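Local coordinates for Non-structural polyprotein (PDB 4GUA), which serves as part of the Sindbis virus replication machinery, its nsP2 portion being a cysteine protease that probably cleaves the non-structural polyprotein, at residues P8-L21 with W37-S51. Sequence-based numbering, arbitrary orientation.
Sequences PFSCKTNVCWAKAL and WSELFPQFADDKPHS. With SO4 (sulfate ion), chain E; SO4 (sulfate ion), chain L.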
loop_
_atom_site.group_PDB
_atom_site.type_symbol
_atom_site.label_atom_id
_atom_site.label_comp_id
_atom_site.label_asym_id
_atom_site.label_seq_id
_atom_site.Cartn_x
_atom_site.Cartn_y
_atom_site.Cartn_z
ATOM N N PRO A 8 -13.969 26.500 -22.312
ATOM C CA PRO A 8 -12.726 25.735 -22.182
ATOM C C PRO A 8 -12.739 24.392 -22.909
ATOM O O PRO A 8 -11.681 23.848 -23.238
ATOM C CB PRO A 8 -12.606 25.518 -20.670
ATOM C CG PRO A 8 -13.980 25.748 -20.100
ATOM C CD PRO A 8 -14.862 26.316 -21.154
ATOM N N PHE A 9 -13.929 23.865 -23.160
ATOM C CA PHE A 9 -14.059 22.518 -23.686
ATOM C C PHE A 9 -14.174 22.477 -25.208
ATOM O O PHE A 9 -14.406 21.417 -25.791
ATOM C CB PHE A 9 -15.247 21.842 -23.020
ATOM C CG PHE A 9 -15.218 21.947 -21.529
ATOM C CD1 PHE A 9 -14.208 21.340 -20.804
ATOM C CD2 PHE A 9 -16.176 22.679 -20.855
ATOM C CE1 PHE A 9 -14.168 21.442 -19.433
ATOM C CE2 PHE A 9 -16.137 22.788 -19.485
ATOM C CZ PHE A 9 -15.132 22.168 -18.775
ATOM N N SER A 10 -14.010 23.627 -25.853
ATOM C CA SER A 10 -14.185 23.715 -27.297
ATOM C C SER A 10 -13.290 22.734 -28.052
ATOM O O SER A 10 -12.091 22.652 -27.792
ATOM C CB SER A 10 -13.876 25.140 -27.759
ATOM O OG SER A 10 -14.061 25.283 -29.156
ATOM N N CYS A 11 -13.882 22.007 -29.002
ATOM C CA CYS A 11 -13.146 21.065 -29.842
ATOM C C CYS A 11 -12.477 19.936 -29.062
ATOM O O CYS A 11 -11.387 19.501 -29.423
ATOM C CB CYS A 11 -12.097 21.801 -30.673
ATOM S SG CYS A 11 -12.781 23.104 -31.722
ATOM N N LYS A 12 -13.116 19.471 -27.993
ATOM C CA LYS A 12 -12.574 18.371 -27.189
ATOM C C LYS A 12 -13.620 17.273 -27.053
ATOM O O LYS A 12 -14.670 17.481 -26.437
ATOM C CB LYS A 12 -12.147 18.860 -25.795
ATOM C CG LYS A 12 -11.066 19.932 -25.805
ATOM C CD LYS A 12 -9.691 19.296 -25.932
ATOM C CE LYS A 12 -8.605 20.326 -26.150
ATOM N NZ LYS A 12 -7.252 19.717 -26.037
ATOM N N THR A 13 -13.338 16.106 -27.631
ATOM C CA THR A 13 -14.326 15.034 -27.625
ATOM C C THR A 13 -14.339 14.225 -26.317
ATOM O O THR A 13 -15.413 13.769 -25.930
ATOM C CB THR A 13 -14.216 14.075 -28.873
ATOM O OG1 THR A 13 -13.138 13.151 -28.720
ATOM C CG2 THR A 13 -14.046 14.871 -30.158
ATOM N N ASN A 14 -13.205 13.976 -25.648
ATOM C CA ASN A 14 -13.356 13.306 -24.351
ATOM C C ASN A 14 -12.926 14.115 -23.135
ATOM O O ASN A 14 -11.937 13.786 -22.508
ATOM C CB ASN A 14 -12.489 12.054 -24.363
ATOM C CG ASN A 14 -12.639 11.269 -25.636
ATOM O OD1 ASN A 14 -11.809 11.387 -26.539
ATOM N ND2 ASN A 14 -13.700 10.474 -25.730
ATOM N N VAL A 15 -13.719 15.093 -22.726
ATOM C CA VAL A 15 -13.430 15.837 -21.503
ATOM C C VAL A 15 -14.528 15.743 -20.444
ATOM O O VAL A 15 -14.528 16.506 -19.481
ATOM C CB VAL A 15 -12.921 17.263 -21.775
ATOM C CG1 VAL A 15 -11.672 17.182 -22.652
ATOM C CG2 VAL A 15 -13.985 18.110 -22.412
ATOM N N CYS A 16 -15.507 14.870 -20.654
ATOM C CA CYS A 16 -16.641 14.835 -19.750
ATOM C C CYS A 16 -16.163 14.842 -18.296
ATOM O O CYS A 16 -16.816 15.429 -17.439
ATOM C CB CYS A 16 -17.551 13.628 -20.039
ATOM S SG CYS A 16 -16.767 12.002 -19.993
ATOM N N TRP A 17 -15.014 14.227 -18.020
ATOM C CA TRP A 17 -14.459 14.251 -16.667
ATOM C C TRP A 17 -14.183 15.682 -16.158
ATOM O O TRP A 17 -14.495 16.028 -15.004
ATOM C CB TRP A 17 -13.186 13.395 -16.580
ATOM C CG TRP A 17 -12.136 13.679 -17.619
ATOM C CD1 TRP A 17 -12.038 13.126 -18.858
ATOM C CD2 TRP A 17 -11.024 14.569 -17.490
ATOM N NE1 TRP A 17 -10.936 13.616 -19.516
ATOM C CE2 TRP A 17 -10.297 14.507 -18.698
ATOM C CE3 TRP A 17 -10.568 15.414 -16.473
ATOM C CZ2 TRP A 17 -9.147 15.257 -18.915
ATOM C CZ3 TRP A 17 -9.425 16.157 -16.689
ATOM C CH2 TRP A 17 -8.729 16.076 -17.901
ATOM N N ALA A 18 -13.624 16.521 -17.025
ATOM C CA ALA A 18 -13.387 17.924 -16.687
ATOM C C ALA A 18 -14.695 18.708 -16.550
ATOM O O ALA A 18 -14.906 19.431 -15.563
ATOM C CB ALA A 18 -12.478 18.574 -17.725
ATOM N N LYS A 19 -15.579 18.564 -17.531
ATOM C CA LYS A 19 -16.865 19.255 -17.482
ATOM C C LYS A 19 -17.555 18.924 -16.166
ATOM O O LYS A 19 -18.146 19.794 -15.524
ATOM C CB LYS A 19 -17.767 18.849 -18.656
ATOM C CG LYS A 19 -17.086 18.912 -20.010
ATOM C CD LYS A 19 -17.990 18.434 -21.135
ATOM C CE LYS A 19 -17.561 19.001 -22.484
ATOM N NZ LYS A 19 -18.065 18.171 -23.610
ATOM N N ALA A 20 -17.426 17.672 -15.747
ATOM C CA ALA A 20 -18.119 17.191 -14.563
ATOM C C ALA A 20 -17.543 17.860 -13.328
ATOM O O ALA A 20 -18.269 18.181 -12.389
ATOM C CB ALA A 20 -18.000 15.689 -14.461
ATOM N N LEU A 21 -16.228 18.041 -13.318
ATOM C CA LEU A 21 -15.591 18.773 -12.238
ATOM C C LEU A 21 -15.955 20.258 -12.174
ATOM O O LEU A 21 -15.990 20.829 -11.082
ATOM C CB LEU A 21 -14.077 18.630 -12.334
ATOM C CG LEU A 21 -13.566 17.235 -11.997
ATOM C CD1 LEU A 21 -12.048 17.246 -11.923
ATOM C CD2 LEU A 21 -14.188 16.718 -10.692
ATOM N N TRP A 37 -6.658 24.138 -18.242
ATOM C CA TRP A 37 -6.976 22.715 -18.262
ATOM C C TRP A 37 -5.868 21.941 -18.961
ATOM O O TRP A 37 -5.426 20.903 -18.477
ATOM C CB TRP A 37 -8.295 22.455 -18.988
ATOM C CG TRP A 37 -9.518 22.587 -18.134
ATOM C CD1 TRP A 37 -10.474 23.557 -18.221
ATOM C CD2 TRP A 37 -9.929 21.711 -17.077
ATOM N NE1 TRP A 37 -11.454 23.339 -17.287
ATOM C CE2 TRP A 37 -11.145 22.215 -16.568
ATOM C CE3 TRP A 37 -9.393 20.548 -16.513
ATOM C CZ2 TRP A 37 -11.834 21.602 -15.524
ATOM C CZ3 TRP A 37 -10.076 19.937 -15.470
ATOM C CH2 TRP A 37 -11.281 20.472 -14.982
ATOM N N SER A 38 -5.420 22.459 -20.103
ATOM C CA SER A 38 -4.397 21.802 -20.910
ATOM C C SER A 38 -3.048 21.783 -20.201
ATOM O O SER A 38 -2.270 20.828 -20.320
ATOM C CB SER A 38 -4.249 22.507 -22.254
ATOM O OG SER A 38 -5.464 22.466 -22.970
ATOM N N GLU A 39 -2.779 22.841 -19.451
ATOM C CA GLU A 39 -1.485 22.980 -18.823
ATOM C C GLU A 39 -1.411 21.997 -17.666
ATOM O O GLU A 39 -0.362 21.418 -17.403
ATOM C CB GLU A 39 -1.257 24.415 -18.348
ATOM C CG GLU A 39 0.152 24.663 -17.827
ATOM C CD GLU A 39 0.285 25.986 -17.098
ATOM O OE1 GLU A 39 -0.611 26.849 -17.268
ATOM O OE2 GLU A 39 1.283 26.157 -16.355
ATOM N N LEU A 40 -2.536 21.797 -16.988
ATOM C CA LEU A 40 -2.588 20.895 -15.841
ATOM C C LEU A 40 -2.637 19.404 -16.221
ATOM O O LEU A 40 -1.963 18.576 -15.608
ATOM C CB LEU A 40 -3.796 21.248 -14.975
ATOM C CG LEU A 40 -3.717 22.606 -14.271
ATOM C CD1 LEU A 40 -4.996 22.889 -13.501
ATOM C CD2 LEU A 40 -2.522 22.660 -13.338
ATOM N N PHE A 41 -3.441 19.060 -17.222
ATOM C CA PHE A 41 -3.612 17.665 -17.609
ATOM C C PHE A 41 -3.154 17.397 -19.035
ATOM O O PHE A 41 -3.699 17.950 -19.990
ATOM C CB PHE A 41 -5.074 17.241 -17.457
ATOM C CG PHE A 41 -5.614 17.420 -16.067
ATOM C CD1 PHE A 41 -5.414 16.445 -15.103
ATOM C CD2 PHE A 41 -6.332 18.557 -15.728
ATOM C CE1 PHE A 41 -5.903 16.601 -13.823
ATOM C CE2 PHE A 41 -6.828 18.718 -14.449
ATOM C CZ PHE A 41 -6.615 17.734 -13.495
ATOM N N PRO A 42 -2.131 16.555 -19.190
ATOM C CA PRO A 42 -1.814 16.118 -20.548
ATOM C C PRO A 42 -3.023 15.461 -21.195
ATOM O O PRO A 42 -3.198 15.570 -22.404
ATOM C CB PRO A 42 -0.693 15.106 -20.330
ATOM C CG PRO A 42 -0.041 15.554 -19.045
ATOM C CD PRO A 42 -1.161 16.053 -18.202
ATOM N N GLN A 43 -3.847 14.800 -20.385
ATOM C CA GLN A 43 -5.043 14.116 -20.880
ATOM C C GLN A 43 -6.020 15.114 -21.501
ATOM O O GLN A 43 -6.668 14.809 -22.498
ATOM C CB GLN A 43 -5.744 13.336 -19.755
ATOM C CG GLN A 43 -4.899 12.232 -19.131
ATOM C CD GLN A 43 -4.051 12.732 -17.979
ATOM O OE1 GLN A 43 -3.875 13.944 -17.795
ATOM N NE2 GLN A 43 -3.505 11.802 -17.202
ATOM N N PHE A 44 -6.145 16.296 -20.900
ATOM C CA PHE A 44 -7.014 17.326 -21.457
ATOM C C PHE A 44 -6.394 17.888 -22.734
ATOM O O PHE A 44 -7.028 17.914 -23.786
ATOM C CB PHE A 44 -7.234 18.454 -20.449
ATOM C CG PHE A 44 -8.251 19.474 -20.887
ATOM C CD1 PHE A 44 -7.955 20.380 -21.888
ATOM C CD2 PHE A 44 -9.490 19.548 -20.271
ATOM C CE1 PHE A 44 -8.881 21.332 -22.289
ATOM C CE2 PHE A 44 -10.428 20.502 -20.663
ATOM C CZ PHE A 44 -10.123 21.392 -21.672
ATOM N N ALA A 45 -5.137 18.307 -22.637
ATOM C CA ALA A 45 -4.401 18.861 -23.774
ATOM C C ALA A 45 -4.423 17.944 -24.997
ATOM O O ALA A 45 -4.485 18.416 -26.126
ATOM C CB ALA A 45 -2.971 19.136 -23.367
ATOM N N ASP A 46 -4.336 16.637 -24.765
ATOM C CA ASP A 46 -4.368 15.644 -25.837
ATOM C C ASP A 46 -5.751 15.040 -26.079
ATOM O O ASP A 46 -5.881 14.107 -26.863
ATOM C CB ASP A 46 -3.370 14.530 -25.548
ATOM C CG ASP A 46 -1.934 15.022 -25.568
ATOM O OD1 ASP A 46 -1.686 16.066 -26.212
ATOM O OD2 ASP A 46 -1.059 14.369 -24.948
ATOM N N ASP A 47 -6.766 15.543 -25.377
ATOM C CA ASP A 47 -8.155 15.113 -25.561
ATOM C C ASP A 47 -8.335 13.609 -25.372
ATOM O O ASP A 47 -8.703 12.896 -26.307
ATOM C CB ASP A 47 -8.649 15.526 -26.947
ATOM C CG ASP A 47 -10.156 15.427 -27.087
ATOM O OD1 ASP A 47 -10.840 15.161 -26.074
ATOM O OD2 ASP A 47 -10.657 15.626 -28.215
ATOM N N LYS A 48 -8.057 13.133 -24.160
ATOM C CA LYS A 48 -8.145 11.707 -23.841
ATOM C C LYS A 48 -9.046 11.404 -22.647
ATOM O O LYS A 48 -9.248 12.253 -21.784
ATOM C CB LYS A 48 -6.734 11.153 -23.620
ATOM C CG LYS A 48 -5.889 11.296 -24.878
ATOM C CD LYS A 48 -4.476 10.799 -24.737
ATOM C CE LYS A 48 -3.778 10.771 -26.099
ATOM N NZ LYS A 48 -2.502 9.981 -26.112
ATOM N N PRO A 49 -9.606 10.186 -22.599
ATOM C CA PRO A 49 -10.437 9.829 -21.447
ATOM C C PRO A 49 -9.630 9.837 -20.157
ATOM O O PRO A 49 -8.424 9.609 -20.190
ATOM C CB PRO A 49 -10.922 8.410 -21.789
ATOM C CG PRO A 49 -9.930 7.888 -22.748
ATOM C CD PRO A 49 -9.494 9.074 -23.557
ATOM N N HIS A 50 -10.282 10.133 -19.042
ATOM C CA HIS A 50 -9.587 10.271 -17.771
ATOM C C HIS A 50 -10.560 10.143 -16.595
ATOM O O HIS A 50 -11.770 10.281 -16.772
ATOM C CB HIS A 50 -8.877 11.617 -17.731
ATOM C CG HIS A 50 -7.865 11.733 -16.636
ATOM N ND1 HIS A 50 -7.040 10.692 -16.270
ATOM C CD2 HIS A 50 -7.539 12.772 -15.832
ATOM C CE1 HIS A 50 -6.257 11.082 -15.282
ATOM N NE2 HIS A 50 -6.537 12.340 -14.999
ATOM N N SER A 51 -10.034 9.883 -15.400
ATOM C CA SER A 51 -10.864 9.798 -14.196
ATOM C C SER A 51 -11.111 11.168 -13.594
ATOM O O SER A 51 -10.175 11.854 -13.202
ATOM C CB SER A 51 -10.208 8.915 -13.135
ATOM O OG SER A 51 -10.962 8.935 -11.930
HETATM S S SO4 E . -19.083 14.697 -23.567
HETATM O O1 SO4 E . -19.685 13.373 -23.399
HETATM O O2 SO4 E . -19.649 15.620 -22.585
HETATM O O3 SO4 E . -17.635 14.603 -23.373
HETATM O O4 SO4 E . -19.357 15.211 -24.907
HETATM S S SO4 L . -12.740 5.080 -12.935
HETATM O O1 SO4 L . -13.990 5.092 -12.174
HETATM O O2 SO4 L . -12.894 5.842 -14.173
HETATM O O3 SO4 L . -11.683 5.688 -12.127
HETATM O O4 SO4 L . -12.392 3.700 -13.272
#
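Trp-17, in the first turn of helix 16-27, lies against segment 37-51 in the family C9, clan CA peptidase region, where it forms an aromatic cluster with Phe-41 and His-50. Its CG sits between backbone N and carbonyl carbon (chi1 51°), sending the indole across the other segment. His-50 CB lies over one face, 3.4 Å from the centroid of the Trp-17 five-membered ring, and the imidazole turns its edge to the same indole; the far edge of Trp-17 meets the face of Phe-41. A broad, flat indole suits this place because it also has a polar edge: NE1 donates to Lys-48 O (3.1 Å), in the carbonyl plane. The next residue, Ala-18, is small enough for its CB to sit over the six-membered ring of Trp-37. Cys-16, beside Trp-17, touches His-93 of strand 93-95, consistent with the cysteine-histidine pair of this clan.

On the approach to the helix, Asp-47 holds residues 13 and 14: OD2 accepts from Thr-13 N (2.8 Å) and OD1 from Asn-14 N (2.7 Å), both on the syn side. A Schellman motif, with Asp-47 at positive phi, positions this carboxylate. Long enough to reach the helix end, Lys-12 NZ joins Asp-47 N in donating hydrogen bonds to Phe-44 O, from opposite faces of its carbonyl plane.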